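PDB 6K11: Lpg2148(MvcA) from Legionella pneumophila subsp. pneumophila str. Philadelphia 1, which is a Legionella effector that probably acts as a deamidase-related deubiquitinase, regulating the activity of the host ubiquitin-conjugating enzyme UBE2N. Local coordinates for residues Leu110-Leu120 / Ile238-Arg247. Residues are numbered along the deposited sequence; the frame is centred on the assembly and turned at random.
Sequences LENTAPSSTNL and IPQTLGESPR
Leu120 and Ile238 form an antiparallel hydrogen-bonded pair at one end of the five-stranded antiparallel sheet, where strand 120-129 begins and strand 228-238 runs out into the loop leading to strand 250-252. Leu120 N reaches Ile238 O at 3.0 Å, and Ile238 N returns the bond to Leu120 O at 2.8 Å. Beyond this pair, the side chain of Asn119 replaces regular pairing: OD1 accepts Gln240 N at 2.7 Å, with the donor well above the amide's carbonyl plane, while ND2 gives a weak bond to Gln240 OE1. Thr241 N then bonds to Pro115 O at 2.8 Å.

In the tightly packed part, Arg247 contributes the most contact surface. Its CG lies anti to the backbone N (chi1 158°) and the chain bends at chi3, carrying the guanidinium against the turn that follows helix 104-111. Pro115 CB lies over one face, offset toward the rim, and Pro115 CA comes within 3.3 Å of Arg247 NH2. One water accepts from Arg247 NE and donates to Pro115 O and Pro239 O; another joins Thr118 O to Ile238 O, with a weak bond from Arg247 NH2. By contrast, the type II' turn from Leu242 to Ser245 stands in solvent and meets Ser116 loosely at Gly243 O. At the helix end, Leu110 O takes three donors, Thr113 N, Thr113 OG1 at 2.6 Å and Arg247 NH1 at 3.0 Å, the last lying 50° out of the carbonyl plane.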
# COMPACT_ATOMS: atom_id res chain seq x y z
N LEU A 110 3.14 -15.16 -19.78
CA LEU A 110 2.95 -14.21 -20.87
C LEU A 110 3.31 -14.82 -22.22
O LEU A 110 2.62 -14.58 -23.22
CB LEU A 110 3.77 -12.95 -20.60
CG LEU A 110 3.44 -12.18 -19.32
CD1 LEU A 110 4.38 -10.98 -19.13
CD2 LEU A 110 1.97 -11.75 -19.29
N GLU A 111 4.38 -15.61 -22.26
CA GLU A 111 4.75 -16.28 -23.51
C GLU A 111 3.69 -17.28 -23.96
O GLU A 111 3.54 -17.52 -25.16
CB GLU A 111 6.11 -16.98 -23.35
CG GLU A 111 7.21 -16.07 -22.85
CD GLU A 111 8.50 -16.82 -22.53
OE1 GLU A 111 8.50 -18.07 -22.58
OE2 GLU A 111 9.50 -16.14 -22.20
N ASN A 112 2.93 -17.84 -23.02
CA ASN A 112 1.85 -18.78 -23.32
C ASN A 112 0.53 -18.09 -23.68
O ASN A 112 -0.52 -18.75 -23.62
CB ASN A 112 1.63 -19.73 -22.15
CG ASN A 112 2.35 -21.05 -22.33
OD1 ASN A 112 3.58 -21.09 -22.49
ND2 ASN A 112 1.60 -22.15 -22.30
N THR A 113 0.55 -16.81 -24.02
CA THR A 113 -0.67 -16.08 -24.37
C THR A 113 -0.47 -15.36 -25.69
O THR A 113 0.56 -14.72 -25.91
CB THR A 113 -1.06 -15.08 -23.27
OG1 THR A 113 0.04 -14.22 -22.99
CG2 THR A 113 -1.45 -15.82 -22.00
N ALA A 114 -1.46 -15.46 -26.57
CA ALA A 114 -1.36 -14.87 -27.90
C ALA A 114 -1.42 -13.35 -27.81
O ALA A 114 -2.47 -12.81 -27.45
CB ALA A 114 -2.49 -15.39 -28.79
N PRO A 115 -0.34 -12.64 -28.13
CA PRO A 115 -0.35 -11.17 -27.98
C PRO A 115 -1.44 -10.48 -28.78
O PRO A 115 -1.93 -9.42 -28.37
CB PRO A 115 1.05 -10.75 -28.46
CG PRO A 115 1.56 -11.91 -29.25
CD PRO A 115 0.95 -13.13 -28.64
N SER A 116 -1.83 -11.05 -29.92
CA SER A 116 -2.88 -10.46 -30.74
C SER A 116 -4.28 -10.83 -30.26
O SER A 116 -5.26 -10.19 -30.67
CB SER A 116 -2.70 -10.90 -32.19
OG SER A 116 -2.22 -12.24 -32.24
N SER A 117 -4.39 -11.81 -29.37
CA SER A 117 -5.69 -12.37 -29.03
C SER A 117 -6.11 -12.14 -27.58
O SER A 117 -7.17 -12.62 -27.17
CB SER A 117 -5.70 -13.87 -29.32
OG SER A 117 -7.00 -14.41 -29.20
N THR A 118 -5.32 -11.42 -26.78
CA THR A 118 -5.61 -11.33 -25.36
C THR A 118 -5.25 -9.95 -24.80
O THR A 118 -4.34 -9.27 -25.29
CB THR A 118 -4.86 -12.43 -24.59
OG1 THR A 118 -5.41 -12.54 -23.26
CG2 THR A 118 -3.38 -12.12 -24.50
N ASN A 119 -6.01 -9.54 -23.78
CA ASN A 119 -5.76 -8.33 -23.01
C ASN A 119 -5.59 -8.74 -21.56
O ASN A 119 -6.50 -9.35 -20.99
CB ASN A 119 -6.89 -7.32 -23.15
CG ASN A 119 -7.13 -6.91 -24.57
OD1 ASN A 119 -6.44 -6.05 -25.11
ND2 ASN A 119 -8.11 -7.54 -25.21
N LEU A 120 -4.44 -8.41 -20.98
CA LEU A 120 -4.05 -8.92 -19.67
C LEU A 120 -3.91 -7.79 -18.67
O LEU A 120 -3.34 -6.73 -18.99
CB LEU A 120 -2.73 -9.69 -19.75
CG LEU A 120 -2.73 -10.95 -20.62
CD1 LEU A 120 -1.31 -11.45 -20.85
CD2 LEU A 120 -3.58 -12.01 -19.95
N ILE A 238 -1.52 -5.05 -20.32
CA ILE A 238 -0.91 -5.46 -21.57
C ILE A 238 -2.02 -5.66 -22.60
O ILE A 238 -2.65 -6.71 -22.65
CB ILE A 238 -0.07 -6.74 -21.41
CG1 ILE A 238 0.97 -6.55 -20.30
CG2 ILE A 238 0.64 -7.07 -22.73
CD1 ILE A 238 1.45 -7.85 -19.68
N PRO A 239 -2.31 -4.64 -23.41
CA PRO A 239 -3.40 -4.75 -24.38
C PRO A 239 -2.99 -5.59 -25.59
O PRO A 239 -1.81 -5.73 -25.92
CB PRO A 239 -3.67 -3.30 -24.78
CG PRO A 239 -2.34 -2.60 -24.58
CD PRO A 239 -1.70 -3.30 -23.41
N GLN A 240 -4.02 -6.13 -26.25
CA GLN A 240 -3.79 -6.93 -27.45
C GLN A 240 -3.10 -6.10 -28.53
O GLN A 240 -3.33 -4.90 -28.67
CB GLN A 240 -5.11 -7.48 -27.98
CG GLN A 240 -6.05 -6.38 -28.43
CD GLN A 240 -7.43 -6.88 -28.79
OE1 GLN A 240 -8.45 -6.33 -28.34
NE2 GLN A 240 -7.48 -7.93 -29.62
N THR A 241 -2.24 -6.77 -29.29
CA THR A 241 -1.57 -6.15 -30.43
C THR A 241 -2.45 -6.25 -31.68
O THR A 241 -3.35 -7.09 -31.77
CB THR A 241 -0.22 -6.82 -30.69
OG1 THR A 241 -0.41 -8.23 -30.85
CG2 THR A 241 0.74 -6.57 -29.53
N LEU A 242 -2.17 -5.37 -32.63
CA LEU A 242 -2.71 -5.47 -33.98
C LEU A 242 -1.65 -6.10 -34.88
O LEU A 242 -0.49 -5.69 -34.85
CB LEU A 242 -3.10 -4.10 -34.53
CG LEU A 242 -4.43 -3.47 -34.11
CD1 LEU A 242 -4.56 -2.09 -34.76
CD2 LEU A 242 -5.61 -4.36 -34.47
N GLY A 243 -2.06 -7.09 -35.67
CA GLY A 243 -1.15 -7.68 -36.63
C GLY A 243 0.10 -8.24 -35.97
O GLY A 243 0.02 -8.96 -34.97
N GLU A 244 1.26 -7.88 -36.51
CA GLU A 244 2.55 -8.37 -36.04
C GLU A 244 3.24 -7.39 -35.10
O GLU A 244 4.46 -7.50 -34.89
CB GLU A 244 3.45 -8.69 -37.23
CG GLU A 244 2.91 -9.79 -38.14
CD GLU A 244 2.58 -11.06 -37.37
OE1 GLU A 244 3.50 -11.65 -36.77
OE2 GLU A 244 1.39 -11.45 -37.36
N SER A 245 2.50 -6.44 -34.53
CA SER A 245 3.12 -5.37 -33.77
C SER A 245 3.66 -5.89 -32.44
O SER A 245 3.12 -6.83 -31.86
CB SER A 245 2.11 -4.25 -33.52
OG SER A 245 1.69 -3.67 -34.75
N PRO A 246 4.74 -5.29 -31.93
CA PRO A 246 5.34 -5.78 -30.68
C PRO A 246 4.43 -5.53 -29.48
O PRO A 246 3.75 -4.51 -29.39
CB PRO A 246 6.65 -4.99 -30.58
CG PRO A 246 6.40 -3.74 -31.35
CD PRO A 246 5.49 -4.14 -32.49
N ARG A 247 4.44 -6.48 -28.56
CA ARG A 247 3.62 -6.37 -27.36
C ARG A 247 4.17 -5.29 -26.43
O ARG A 247 5.39 -5.16 -26.28
CB ARG A 247 3.56 -7.72 -26.65
CG ARG A 247 3.20 -7.68 -25.19
CD ARG A 247 3.11 -9.10 -24.65
NE ARG A 247 1.78 -9.66 -24.81
CZ ARG A 247 1.46 -10.92 -24.53
NH1 ARG A 247 2.39 -11.76 -24.08
NH2 ARG A 247 0.21 -11.34 -24.70
O HOH W 1 -0.43 -8.29 -26.30
O HOH W 2 -1.95 -9.29 -23.82